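Long-range contacts in 2-dehydropantoate 2-reductase (Enterococcus faecium, PDB 3WFI), which acts as an NADH-linked D-mandelate dehydrogenase of the ketopantoate reductase family, and may also reduce ketopantoate to pantoate: residues E25-D30 / P58-S63; E64-D69 / I90-K95; W32-Q37 / E134-V139; S13-M18 / S170-H175. All blocks are in the same frame, centred on the assembly; numbering follows the deposited sequence.

Contact 1 of 4, residues E25-D30 / P58-S63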
loop_
_atom_site.group_PDB
_atom_site.type_symbol
_atom_site.label_atom_id
_atom_site.label_comp_id
_atom_site.label_asym_id
_atom_site.label_seq_id
_atom_site.Cartn_x
_atom_site.Cartn_y
_atom_site.Cartn_z
ATOM N N GLU B 25 -26.499 -24.528 -33.592
ATOM C CA GLU B 25 -25.509 -25.575 -33.448
ATOM C C GLU B 25 -24.587 -25.148 -32.313
ATOM O O GLU B 25 -23.901 -24.137 -32.424
ATOM C CB GLU B 25 -24.754 -25.755 -34.770
ATOM C CG GLU B 25 -23.612 -26.754 -34.756
ATOM C CD GLU B 25 -23.191 -27.162 -36.160
ATOM O OE1 GLU B 25 -22.631 -28.270 -36.320
ATOM O OE2 GLU B 25 -23.426 -26.377 -37.113
ATOM N N VAL B 26 -24.613 -25.896 -31.213
ATOM C CA VAL B 26 -23.894 -25.535 -29.998
ATOM C C VAL B 26 -22.818 -26.561 -29.647
ATOM O O VAL B 26 -23.022 -27.771 -29.750
ATOM C CB VAL B 26 -24.860 -25.415 -28.800
ATOM C CG1 VAL B 26 -24.094 -25.077 -27.536
ATOM C CG2 VAL B 26 -25.930 -24.363 -29.077
ATOM N N LEU B 27 -21.657 -26.058 -29.257
ATOM C CA LEU B 27 -20.593 -26.875 -28.690
ATOM C C LEU B 27 -20.303 -26.386 -27.273
ATOM O O LEU B 27 -19.992 -25.206 -27.061
ATOM C CB LEU B 27 -19.322 -26.771 -29.546
ATOM C CG LEU B 27 -18.073 -27.480 -29.010
ATOM C CD1 LEU B 27 -18.230 -28.995 -29.054
ATOM C CD2 LEU B 27 -16.835 -27.035 -29.783
ATOM N N LEU B 28 -20.421 -27.295 -26.308
ATOM C CA LEU B 28 -20.046 -27.006 -24.935
ATOM C C LEU B 28 -18.559 -27.307 -24.757
ATOM O O LEU B 28 -18.040 -28.274 -25.297
ATOM C CB LEU B 28 -20.859 -27.844 -23.955
ATOM C CG LEU B 28 -22.390 -27.684 -24.020
ATOM C CD1 LEU B 28 -23.039 -28.572 -22.980
ATOM C CD2 LEU B 28 -22.840 -26.239 -23.829
ATOM N N ILE B 29 -17.878 -26.448 -24.014
ATOM C CA ILE B 29 -16.461 -26.634 -23.711
ATOM C C ILE B 29 -16.270 -26.437 -22.214
ATOM O O ILE B 29 -16.694 -25.428 -21.654
ATOM C CB ILE B 29 -15.570 -25.638 -24.482
ATOM C CG1 ILE B 29 -15.872 -25.697 -25.974
ATOM C CG2 ILE B 29 -14.088 -25.952 -24.254
ATOM C CD1 ILE B 29 -15.324 -24.526 -26.764
ATOM N N ASP B 30 -15.647 -27.417 -21.567
ATOM C CA ASP B 30 -15.492 -27.392 -20.113
ATOM C C ASP B 30 -14.237 -28.142 -19.662
ATOM O O ASP B 30 -13.750 -29.042 -20.359
ATOM C CB ASP B 30 -16.717 -28.001 -19.455
ATOM C CG ASP B 30 -16.880 -27.557 -18.018
ATOM O OD1 ASP B 30 -17.443 -26.468 -17.793
ATOM O OD2 ASP B 30 -16.449 -28.306 -17.116
ATOM N N PRO B 58 -23.083 -31.522 -28.269
ATOM C CA PRO B 58 -21.659 -31.747 -28.439
ATOM C C PRO B 58 -20.863 -31.106 -27.287
ATOM O O PRO B 58 -21.150 -29.991 -26.880
ATOM C CB PRO B 58 -21.350 -31.042 -29.763
ATOM C CG PRO B 58 -22.636 -31.007 -30.497
ATOM C CD PRO B 58 -23.713 -30.943 -29.469
ATOM N N ILE B 59 -19.904 -31.830 -26.740
ATOM C CA ILE B 59 -19.075 -31.284 -25.668
ATOM C C ILE B 59 -17.671 -31.821 -25.795
ATOM O O ILE B 59 -17.465 -33.006 -26.114
ATOM C CB ILE B 59 -19.653 -31.592 -24.263
ATOM C CG1 ILE B 59 -18.812 -30.922 -23.174
ATOM C CG2 ILE B 59 -19.723 -33.095 -24.021
ATOM C CD1 ILE B 59 -19.531 -30.754 -21.848
ATOM N N VAL B 60 -16.704 -30.943 -25.542
ATOM C CA VAL B 60 -15.304 -31.332 -25.532
ATOM C C VAL B 60 -14.605 -30.779 -24.292
ATOM O O VAL B 60 -14.932 -29.683 -23.811
ATOM C CB VAL B 60 -14.572 -30.847 -26.796
ATOM C CG1 VAL B 60 -14.941 -31.725 -27.980
ATOM C CG2 VAL B 60 -14.902 -29.397 -27.104
ATOM N N LEU B 61 -13.668 -31.561 -23.769
ATOM C CA LEU B 61 -12.681 -31.049 -22.818
ATOM C C LEU B 61 -11.973 -29.874 -23.469
ATOM O O LEU B 61 -11.640 -29.922 -24.645
ATOM C CB LEU B 61 -11.619 -32.111 -22.456
ATOM C CG LEU B 61 -11.506 -32.624 -21.012
ATOM C CD1 LEU B 61 -10.289 -33.533 -20.907
ATOM C CD2 LEU B 61 -11.417 -31.481 -20.010
ATOM N N GLN B 62 -11.707 -28.836 -22.695
ATOM C CA GLN B 62 -11.168 -27.603 -23.269
ATOM C C GLN B 62 -9.835 -27.741 -24.012
ATOM O O GLN B 62 -9.580 -27.032 -24.981
ATOM C CB GLN B 62 -11.135 -26.491 -22.220
ATOM C CG GLN B 62 -9.857 -26.335 -21.441
ATOM C CD GLN B 62 -9.957 -25.214 -20.421
ATOM O OE1 GLN B 62 -10.908 -25.150 -19.655
ATOM N NE2 GLN B 62 -8.978 -24.313 -20.421
ATOM N N SER B 63 -9.036 -28.707 -23.585
ATOM C CA SER B 63 -7.762 -29.021 -24.217
ATOM C C SER B 63 -7.868 -29.968 -25.414
ATOM O O SER B 63 -6.842 -30.354 -25.977
ATOM C CB SER B 63 -6.836 -29.644 -23.173
ATOM O OG SER B 63 -7.422 -30.808 -22.622
#
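Asp30 and Leu61, Ile29 and Val60, and Leu28 and Ile59 are paired as parallel neighbours where strand 25-30 runs beside the short strand 59-61. The axes of the two segments approach to 4.8 Å at an angle of 27°. Asp30 joins through its backbone. Its N donates to Val60 O at 3.3 Å. Its O receives Gln62 N at 3.1 Å, but that bond is bent, 135° at the hydrogen. The Asp30 side chain starts away from strand 59-61. Its OD1 is hydrogen-bonded to Ala8 N and its OD2 to Trp32 N. Pro58 anchors the other end. Its O takes Leu28 N at 2.9 Å in a nearly straight bond. Its ring leans on Val26 O, with CD at 3.3 Å. That oxygen is buried and has no polar partner in the model. Val60 lies between, and its N donates to Leu28 O at 3.0 Å. Its CG2 branch touches Leu27 CD1 at 3.9 Å and Ile29 CG1 at 4.0 Å. The Leu27 side chain crosses that of Val60 at about a right angle, whereas Ile29 lies alongside, pointing the same way. Asp30 is an NAD(+)-binding residue, though no cofactor is bound to this chain. The backbone bonds of Asp30 N and O hold the end of its strand against segment 58-63. An acid here, at the end of the second Rossmann strand, is consistent with a preference for NADH. Such a carboxylate would be expected to accept bonds from the adenine ribose hydroxyls, as in other NADH-dependent Rossmann enzymes, and would probably disfavour the extra phosphate of NADPH.

Contact 2 of 4, residues E64-D69 / I90-K95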
loop_
_atom_site.group_PDB
_atom_site.type_symbol
_atom_site.label_atom_id
_atom_site.label_comp_id
_atom_site.label_asym_id
_atom_site.label_seq_id
_atom_site.Cartn_x
_atom_site.Cartn_y
_atom_site.Cartn_z
ATOM N N GLU B 64 -9.095 -30.328 -25.806
ATOM C CA GLU B 64 -9.326 -31.332 -26.838
ATOM C C GLU B 64 -10.338 -30.856 -27.892
ATOM O O GLU B 64 -11.290 -31.568 -28.199
ATOM C CB GLU B 64 -9.768 -32.649 -26.170
ATOM C CG GLU B 64 -8.720 -33.213 -25.206
ATOM C CD GLU B 64 -9.134 -34.504 -24.519
ATOM O OE1 GLU B 64 -10.333 -34.865 -24.564
ATOM O OE2 GLU B 64 -8.250 -35.160 -23.919
ATOM N N VAL B 65 -10.110 -29.662 -28.455
ATOM C CA VAL B 65 -11.024 -29.073 -29.446
ATOM C C VAL B 65 -10.616 -29.211 -30.927
ATOM O O VAL B 65 -11.261 -28.618 -31.792
ATOM C CB VAL B 65 -11.230 -27.551 -29.218
ATOM C CG1 VAL B 65 -11.631 -27.232 -27.784
ATOM C CG2 VAL B 65 -9.975 -26.793 -29.608
ATOM N N GLU B 66 -9.573 -29.967 -31.247
ATOM C CA GLU B 66 -8.988 -29.882 -32.593
ATOM C C GLU B 66 -9.835 -30.549 -33.671
ATOM O O GLU B 66 -9.627 -30.272 -34.839
ATOM C CB GLU B 66 -7.570 -30.468 -32.634
ATOM C CG GLU B 66 -6.553 -29.715 -31.785
ATOM C CD GLU B 66 -6.273 -28.295 -32.270
ATOM O OE1 GLU B 66 -6.599 -27.945 -33.442
ATOM O OE2 GLU B 66 -5.707 -27.522 -31.464
ATOM N N LYS B 67 -10.766 -31.425 -33.302
ATOM C CA LYS B 67 -11.648 -32.023 -34.301
ATOM C C LYS B 67 -12.848 -31.141 -34.672
ATOM O O LYS B 67 -13.496 -31.381 -35.682
ATOM C CB LYS B 67 -12.148 -33.387 -33.815
ATOM C CG LYS B 67 -11.044 -34.379 -33.499
ATOM C CD LYS B 67 -11.510 -35.811 -33.674
ATOM C CE LYS B 67 -10.357 -36.774 -33.750
ATOM N NZ LYS B 67 -9.471 -36.653 -32.569
ATOM N N GLU B 68 -13.140 -30.123 -33.870
ATOM C CA GLU B 68 -14.413 -29.404 -33.992
ATOM C C GLU B 68 -14.419 -28.293 -35.051
ATOM O O GLU B 68 -13.393 -27.675 -35.333
ATOM C CB GLU B 68 -14.832 -28.809 -32.640
ATOM C CG GLU B 68 -14.689 -29.718 -31.429
ATOM C CD GLU B 68 -15.420 -31.039 -31.577
ATOM O OE1 GLU B 68 -16.599 -31.033 -31.991
ATOM O OE2 GLU B 68 -14.812 -32.090 -31.281
ATOM N N ASP B 69 -15.600 -28.023 -35.601
ATOM C CA ASP B 69 -15.792 -26.911 -36.536
ATOM C C ASP B 69 -15.534 -25.567 -35.876
ATOM O O ASP B 69 -15.841 -25.355 -34.698
ATOM C CB ASP B 69 -17.235 -26.842 -37.058
ATOM C CG ASP B 69 -17.628 -28.022 -37.897
ATOM O OD1 ASP B 69 -16.755 -28.777 -38.369
ATOM O OD2 ASP B 69 -18.848 -28.179 -38.094
ATOM N N ILE B 90 -8.896 -22.957 -26.866
ATOM C CA ILE B 90 -9.966 -23.042 -27.867
ATOM C C ILE B 90 -9.700 -22.235 -29.135
ATOM O O ILE B 90 -10.587 -22.147 -29.995
ATOM C CB ILE B 90 -11.342 -22.645 -27.280
ATOM C CG1 ILE B 90 -11.437 -21.137 -27.016
ATOM C CG2 ILE B 90 -11.627 -23.446 -26.018
ATOM C CD1 ILE B 90 -12.797 -20.679 -26.528
ATOM N N GLN B 91 -8.502 -21.648 -29.263
ATOM C CA GLN B 91 -8.245 -20.665 -30.324
ATOM C C GLN B 91 -8.371 -21.211 -31.736
ATOM O O GLN B 91 -8.594 -20.442 -32.666
ATOM C CB GLN B 91 -6.866 -20.001 -30.158
ATOM C CG GLN B 91 -5.690 -20.956 -30.253
ATOM C CD GLN B 91 -4.389 -20.293 -29.859
ATOM O OE1 GLN B 91 -3.751 -20.673 -28.870
ATOM N NE2 GLN B 91 -4.002 -19.286 -30.614
ATOM N N SER B 92 -8.253 -22.529 -31.903
ATOM C CA SER B 92 -8.461 -23.150 -33.215
ATOM C C SER B 92 -9.907 -23.028 -33.753
ATOM O O SER B 92 -10.146 -23.245 -34.931
ATOM C CB SER B 92 -8.045 -24.629 -33.186
ATOM O OG SER B 92 -8.979 -25.411 -32.450
ATOM N N LEU B 93 -10.866 -22.676 -32.900
ATOM C CA LEU B 93 -12.263 -22.522 -33.322
ATOM C C LEU B 93 -12.560 -21.121 -33.829
ATOM O O LEU B 93 -13.665 -20.856 -34.297
ATOM C CB LEU B 93 -13.218 -22.819 -32.170
ATOM C CG LEU B 93 -12.929 -24.179 -31.505
ATOM C CD1 LEU B 93 -13.922 -24.488 -30.396
ATOM C CD2 LEU B 93 -12.886 -25.306 -32.523
ATOM N N ILE B 94 -11.587 -20.229 -33.688
ATOM C CA ILE B 94 -11.761 -18.834 -34.036
ATOM C C ILE B 94 -11.433 -18.611 -35.514
ATOM O O ILE B 94 -10.315 -18.844 -35.955
ATOM C CB ILE B 94 -10.866 -17.930 -33.161
ATOM C CG1 ILE B 94 -11.223 -18.119 -31.681
ATOM C CG2 ILE B 94 -10.994 -16.465 -33.571
ATOM C CD1 ILE B 94 -10.321 -17.372 -30.721
ATOM N N LYS B 95 -12.431 -18.169 -36.272
ATOM C CA LYS B 95 -12.217 -17.713 -37.639
ATOM C C LYS B 95 -12.214 -16.191 -37.647
ATOM O O LYS B 95 -12.394 -15.558 -36.603
ATOM C CB LYS B 95 -13.244 -18.312 -38.604
ATOM C CG LYS B 95 -14.696 -18.219 -38.188
ATOM C CD LYS B 95 -15.601 -18.941 -39.157
ATOM C CE LYS B 95 -17.060 -18.663 -38.845
ATOM N NZ LYS B 95 -17.965 -19.599 -39.570
#
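Val65 begins a type I turn that ends at Glu68, and its CA lies 6.3 Å from the CA of Ile90, just before the 3-10 turn 91-93. Each backbone is closed by a bond of its own. Glu68 N reaches Val65 O at 3.2 Å, and Leu93 N reaches Ile90 O at 3.0 Å. Between the segments the contact is made by apolar side chains and van der Waals touches. Val65 points across and uses its two methyls differently. CG1 meets Ile90 CG2 at 4.2 Å. CG2 turns to Ser92 and comes 3.3 Å from its OG. Leu93 answers with both of its methyls. Its CD2 methyl lies 3.7 Å from Glu68 O and equally far from Asp69 O, and it also touches Glu68 CB. Its CD1 methyl faces Val65 CB. Glu66 starts away, but its chain bends at chi2 (-66°), which brings OE1 to 3.6 Å from Ser92 OG. Both residues are at least partly exposed. The loop 64-69 links edge strand 59-61 to strand 71-76, passing strands 25-30 and 2-6 in the sheet. Leu93 and Ile90 rest on Ile29, Leu93 also on Leu27, and Val65 on Val60. Beyond the contact, Ser92 O is hydrogen-bonded to Gln70 NE2, and Leu93 is bonded through its backbone to Val71 of strand 71-76.

Contact 3 of 4, residues W32-Q37 / E134-V139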
loop_
_atom_site.group_PDB
_atom_site.type_symbol
_atom_site.label_atom_id
_atom_site.label_comp_id
_atom_site.label_asym_id
_atom_site.label_seq_id
_atom_site.Cartn_x
_atom_site.Cartn_y
_atom_site.Cartn_z
ATOM N N TRP B 32 -14.046 -29.659 -16.516
ATOM C CA TRP B 32 -14.397 -30.671 -15.523
ATOM C C TRP B 32 -14.652 -32.017 -16.219
ATOM O O TRP B 32 -15.715 -32.238 -16.797
ATOM C CB TRP B 32 -15.606 -30.209 -14.688
ATOM C CG TRP B 32 -16.048 -31.167 -13.620
ATOM C CD1 TRP B 32 -15.311 -32.178 -13.064
ATOM C CD2 TRP B 32 -17.327 -31.190 -12.956
ATOM N NE1 TRP B 32 -16.059 -32.841 -12.119
ATOM C CE2 TRP B 32 -17.297 -32.257 -12.032
ATOM C CE3 TRP B 32 -18.497 -30.421 -13.062
ATOM C CZ2 TRP B 32 -18.390 -32.572 -11.213
ATOM C CZ3 TRP B 32 -19.586 -30.742 -12.254
ATOM C CH2 TRP B 32 -19.519 -31.803 -11.336
ATOM N N ALA B 33 -13.669 -32.914 -16.130
ATOM C CA ALA B 33 -13.670 -34.188 -16.862
ATOM C C ALA B 33 -14.914 -35.042 -16.645
ATOM O O ALA B 33 -15.430 -35.628 -17.593
ATOM C CB ALA B 33 -12.426 -34.999 -16.518
ATOM N N GLU B 34 -15.393 -35.120 -15.407
ATOM C CA GLU B 34 -16.575 -35.931 -15.098
ATOM C C GLU B 34 -17.831 -35.312 -15.717
ATOM O O GLU B 34 -18.765 -36.024 -16.096
ATOM C CB GLU B 34 -16.787 -36.043 -13.590
ATOM C CG GLU B 34 -15.594 -36.480 -12.751
ATOM C CD GLU B 34 -15.870 -36.340 -11.259
ATOM O OE1 GLU B 34 -17.067 -36.373 -10.865
ATOM O OE2 GLU B 34 -14.894 -36.187 -10.485
ATOM N N HIS B 35 -17.849 -33.979 -15.769
ATOM C CA HIS B 35 -18.937 -33.207 -16.396
ATOM C C HIS B 35 -18.999 -33.500 -17.890
ATOM O O HIS B 35 -20.057 -33.808 -18.428
ATOM C CB HIS B 35 -18.682 -31.713 -16.184
ATOM C CG HIS B 35 -19.853 -30.828 -16.491
ATOM N ND1 HIS B 35 -21.136 -31.117 -16.086
ATOM C CD2 HIS B 35 -19.923 -29.634 -17.123
ATOM C CE1 HIS B 35 -21.952 -30.151 -16.472
ATOM N NE2 HIS B 35 -21.239 -29.239 -17.104
ATOM N N VAL B 36 -17.835 -33.417 -18.532
ATOM C CA VAL B 36 -17.705 -33.662 -19.961
ATOM C C VAL B 36 -18.139 -35.092 -20.300
ATOM O O VAL B 36 -18.930 -35.305 -21.219
ATOM C CB VAL B 36 -16.256 -33.400 -20.441
ATOM C CG1 VAL B 36 -16.069 -33.828 -21.894
ATOM C CG2 VAL B 36 -15.896 -31.927 -20.277
ATOM N N GLN B 37 -17.625 -36.061 -19.547
ATOM C CA GLN B 37 -17.896 -37.474 -19.805
ATOM C C GLN B 37 -19.373 -37.819 -19.605
ATOM O O GLN B 37 -19.952 -38.567 -20.394
ATOM C CB GLN B 37 -17.012 -38.348 -18.900
ATOM C CG GLN B 37 -17.052 -39.833 -19.214
ATOM C CD GLN B 37 -16.542 -40.138 -20.599
ATOM O OE1 GLN B 37 -15.419 -39.779 -20.952
ATOM N NE2 GLN B 37 -17.367 -40.796 -21.397
ATOM N N GLU B 134 -26.465 -29.388 -10.333
ATOM C CA GLU B 134 -26.775 -30.418 -9.333
ATOM C C GLU B 134 -25.668 -31.458 -9.246
ATOM O O GLU B 134 -25.302 -31.905 -8.155
ATOM C CB GLU B 134 -28.098 -31.114 -9.672
ATOM C CG GLU B 134 -29.307 -30.185 -9.709
ATOM C CD GLU B 134 -29.861 -29.886 -8.326
ATOM O OE1 GLU B 134 -30.424 -30.815 -7.709
ATOM O OE2 GLU B 134 -29.743 -28.731 -7.859
ATOM N N GLY B 135 -25.155 -31.857 -10.404
ATOM C CA GLY B 135 -24.068 -32.826 -10.480
ATOM C C GLY B 135 -23.489 -32.834 -11.879
ATOM O O GLY B 135 -23.903 -32.034 -12.714
ATOM N N PRO B 136 -22.519 -33.727 -12.143
ATOM C CA PRO B 136 -21.975 -33.827 -13.496
ATOM C C PRO B 136 -23.071 -34.110 -14.522
ATOM O O PRO B 136 -23.748 -35.129 -14.436
ATOM C CB PRO B 136 -20.979 -34.998 -13.412
ATOM C CG PRO B 136 -21.163 -35.629 -12.068
ATOM C CD PRO B 136 -21.815 -34.604 -11.190
ATOM N N GLY B 137 -23.286 -33.173 -15.439
ATOM C CA GLY B 137 -24.233 -33.339 -16.536
ATOM C C GLY B 137 -25.665 -33.140 -16.093
ATOM O O GLY B 137 -26.590 -33.527 -16.799
ATOM N N GLN B 138 -25.840 -32.507 -14.935
ATOM C CA GLN B 138 -27.159 -32.334 -14.316
ATOM C C GLN B 138 -27.358 -30.878 -13.903
ATOM O O GLN B 138 -26.622 -30.359 -13.057
ATOM C CB GLN B 138 -27.327 -33.247 -13.093
ATOM C CG GLN B 138 -28.009 -34.580 -13.361
ATOM C CD GLN B 138 -29.522 -34.459 -13.529
ATOM O OE1 GLN B 138 -30.073 -33.359 -13.652
ATOM N NE2 GLN B 138 -30.203 -35.600 -13.528
ATOM N N VAL B 139 -28.355 -30.224 -14.492
ATOM C CA VAL B 139 -28.648 -28.840 -14.160
ATOM C C VAL B 139 -30.119 -28.687 -13.781
ATOM O O VAL B 139 -30.972 -29.449 -14.229
ATOM C CB VAL B 139 -28.278 -27.910 -15.344
ATOM C CG1 VAL B 139 -28.789 -26.499 -15.124
ATOM C CG2 VAL B 139 -26.771 -27.880 -15.554
#
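His35 and Gly137 form the hydrogen bond of this contact. Gly137 N donates to His35 ND1 at 3.0 Å, with 148° at the hydrogen, and the donor lies near the ring plane. The ring can meet it edge-on because CG is turned anti to the backbone N (chi1 -167°), which swings the imidazole out from helix 33-42. The other ring nitrogen, NE2, is hydrogen-bonded to Ala8 O, in the glycine-rich loop that follows strand 2-6. Van der Waals contacts centre on Pro136. The apolar pair is Trp32 CH2 and Pro136 CD, 3.6 Å apart, the indole approaching the proline ring obliquely. Pro136 CB also touches Glu34 O at 3.6 Å, on the first turn of the helix. Trp32 stands at the N-cap position of that helix, and His35 CB lies over one face of its indole, toward the rim of the ring. Backbone bonds shape the hairpin between strands 132-135 and 138-140. A type II turn runs from Gly135 to Gln138, closed by Gln138 N to Gly135 O at 3.0 Å. Gly137 holds a positive phi (78°) in it. Glu134 and Gly135 both face Gln138 in a classic beta bulge; Glu134 N bonds to Gln138 O at 2.9 Å, and the bond from Gly135 N is weak. With ND1 accepting from an amide and NE2 facing a carbonyl oxygen, the imidazole is probably neutral with its proton on NE2. It thereby ties the turn of the small sheet to the glycine-rich loop of the Rossmann fold.

Contact 4 of 4, residues S13-M18 / S170-H175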
loop_
_atom_site.group_PDB
_atom_site.type_symbol
_atom_site.label_atom_id
_atom_site.label_comp_id
_atom_site.label_asym_id
_atom_site.label_seq_id
_atom_site.Cartn_x
_atom_site.Cartn_y
_atom_site.Cartn_z
ATOM N N SER B 13 -24.551 -23.992 -19.325
ATOM C CA SER B 13 -25.478 -25.068 -19.662
ATOM C C SER B 13 -26.877 -24.528 -19.966
ATOM O O SER B 13 -27.539 -25.025 -20.865
ATOM C CB SER B 13 -25.531 -26.111 -18.546
ATOM O OG SER B 13 -24.305 -26.831 -18.461
ATOM N N ARG B 14 -27.330 -23.519 -19.230
ATOM C CA ARG B 14 -28.616 -22.897 -19.537
ATOM C C ARG B 14 -28.576 -22.323 -20.949
ATOM O O ARG B 14 -29.438 -22.636 -21.774
ATOM C CB ARG B 14 -28.958 -21.764 -18.566
ATOM C CG ARG B 14 -30.208 -21.001 -18.997
ATOM C CD ARG B 14 -30.547 -19.819 -18.106
ATOM N NE ARG B 14 -31.271 -20.171 -16.878
ATOM C CZ ARG B 14 -32.565 -20.511 -16.792
ATOM N NH1 ARG B 14 -33.329 -20.616 -17.871
ATOM N NH2 ARG B 14 -33.098 -20.781 -15.598
ATOM N N PHE B 15 -27.571 -21.485 -21.210
ATOM C CA PHE B 15 -27.432 -20.824 -22.511
ATOM C C PHE B 15 -27.314 -21.854 -23.635
ATOM O O PHE B 15 -28.009 -21.754 -24.639
ATOM C CB PHE B 15 -26.228 -19.875 -22.531
ATOM C CG PHE B 15 -26.526 -18.493 -22.009
ATOM C CD1 PHE B 15 -26.938 -18.306 -20.694
ATOM C CD2 PHE B 15 -26.356 -17.373 -22.815
ATOM C CE1 PHE B 15 -27.209 -17.052 -20.203
ATOM C CE2 PHE B 15 -26.626 -16.103 -22.329
ATOM C CZ PHE B 15 -27.050 -15.946 -21.014
ATOM N N GLY B 16 -26.470 -22.858 -23.438
ATOM C CA GLY B 16 -26.288 -23.931 -24.405
ATOM C C GLY B 16 -27.575 -24.673 -24.720
ATOM O O GLY B 16 -27.907 -24.905 -25.892
ATOM N N LEU B 17 -28.306 -25.042 -23.674
ATOM C CA LEU B 17 -29.581 -25.726 -23.846
ATOM C C LEU B 17 -30.607 -24.868 -24.585
ATOM O O LEU B 17 -31.238 -25.323 -25.555
ATOM C CB LEU B 17 -30.146 -26.127 -22.493
ATOM C CG LEU B 17 -31.413 -26.971 -22.590
ATOM C CD1 LEU B 17 -31.133 -28.295 -23.293
ATOM C CD2 LEU B 17 -31.978 -27.204 -21.194
ATOM N N MET B 18 -30.774 -23.628 -24.134
ATOM C CA MET B 18 -31.778 -22.757 -24.719
ATOM C C MET B 18 -31.439 -22.452 -26.187
ATOM O O MET B 18 -32.311 -22.521 -27.055
ATOM C CB MET B 18 -31.941 -21.490 -23.900
ATOM C CG MET B 18 -32.572 -21.767 -22.547
ATOM S SD MET B 18 -32.626 -20.343 -21.468
ATOM C CE MET B 18 -33.976 -19.403 -22.168
ATOM N N SER B 170 -33.905 -17.428 -28.803
ATOM C CA SER B 170 -33.780 -18.633 -28.008
ATOM C C SER B 170 -34.348 -18.473 -26.595
ATOM O O SER B 170 -34.145 -19.334 -25.741
ATOM C CB SER B 170 -32.319 -19.090 -27.974
ATOM O OG SER B 170 -31.865 -19.405 -29.285
ATOM N N GLY B 171 -35.080 -17.382 -26.363
ATOM C CA GLY B 171 -35.791 -17.155 -25.114
ATOM C C GLY B 171 -34.964 -16.509 -24.024
ATOM O O GLY B 171 -35.397 -16.449 -22.874
ATOM N N LEU B 172 -33.774 -16.020 -24.383
ATOM C CA LEU B 172 -32.834 -15.473 -23.416
ATOM C C LEU B 172 -33.120 -14.024 -23.045
ATOM O O LEU B 172 -32.480 -13.482 -22.143
ATOM C CB LEU B 172 -31.394 -15.609 -23.927
ATOM C CG LEU B 172 -30.868 -17.042 -23.974
ATOM C CD1 LEU B 172 -29.668 -17.151 -24.912
ATOM C CD2 LEU B 172 -30.531 -17.542 -22.570
ATOM N N ASN B 173 -34.081 -13.395 -23.723
ATOM C CA ASN B 173 -34.528 -12.057 -23.351
ATOM C C ASN B 173 -33.363 -11.065 -23.305
ATOM O O ASN B 173 -33.127 -10.388 -22.297
ATOM C CB ASN B 173 -35.269 -12.117 -22.006
ATOM C CG ASN B 173 -35.957 -10.812 -21.649
ATOM O OD1 ASN B 173 -36.250 -9.993 -22.512
ATOM N ND2 ASN B 173 -36.239 -10.630 -20.361
ATOM N N ALA B 174 -32.638 -10.993 -24.421
ATOM C CA ALA B 174 -31.429 -10.191 -24.522
ATOM C C ALA B 174 -31.735 -8.821 -25.098
ATOM O O ALA B 174 -32.617 -8.684 -25.945
ATOM C CB ALA B 174 -30.390 -10.906 -25.390
ATOM N N HIS B 175 -30.990 -7.810 -24.653
ATOM C CA HIS B 175 -31.159 -6.444 -25.144
ATOM C C HIS B 175 -29.841 -5.709 -25.240
ATOM O O HIS B 175 -28.936 -5.920 -24.429
ATOM C CB HIS B 175 -32.077 -5.642 -24.216
ATOM C CG HIS B 175 -33.392 -6.302 -23.966
ATOM N ND1 HIS B 175 -33.681 -6.939 -22.784
ATOM C CD2 HIS B 175 -34.487 -6.435 -24.744
ATOM C CE1 HIS B 175 -34.906 -7.425 -22.837
ATOM N NE2 HIS B 175 -35.412 -7.146 -24.023
HETATM O O HOH W 1 -34.918 -21.917 -26.834
#
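Leu172 sets its CD2 methyl squarely over the ring of Phe15. The methyl is 3.9 Å from the ring centroid of Phe15 and only 2° off the normal, a CH-pi contact on the ring face. The other methyl, Leu172 CD1, stands nearer the rim, 3.9 Å from Phe15 CD2. Phe77 meets the same ring edge-to-face. Met18 comes to Leu172 from beside Phe15: its SD touches Leu172 CD2 at 3.7 Å. The Met18 chain then bends at chi3 (76°), and this brings CE to 3.4 Å from Gly171 O. The sulfur also lies at the edge of the Arg14 guanidinium, in its plane, and takes a weak hydrogen bond from Arg14 NH1. Arg14 NE is bonded to Thr130 O. These residues belong to helix 10-21, whose start overlaps what looks like the GxGxxG motif of the Rossmann fold. The NAD(+)-binding residues Ala10 and Met11 sit in the first turn of the same helix. The partner segment leads from helix 157-168 into strand 174-176, at the far edge of the large sheet, and Gly171 turns there with a positive phi. On the backbone side of Met18, Ser170 CB packs on Met18 O at 3.6 Å. A water joins the two backbones next to them, donating to Met18 O at 2.7 Å and to Ser170 O at 2.9 Å.

How the contacts relate
Contacts 1, 2 and 3 belong to the Rossmann-type nucleotide-binding part, and contact 4 joins helix 10-21 to the loop leading into edge strand 174-176. Contacts 1 and 2 have centres 10 Å apart and touch where Ile29 CD1 meets Leu93 CD1 at 3.9 Å. Contact 3 adjoins contact 1 through Val36, whose CG2 is 3.6 Å from Asp30 O. Contact 4 reaches contact 3 where Ser13 CB packs on Val139 CG2 at 3.7 Å. Contacts 2 and 4 stay apart, their nearest atoms about 14 Å from each other. Around the NAD(+) site, contact 1 supplies Asp30, while Phe15 of contact 4 lies about 4 Å, side chain to side chain, from Met11.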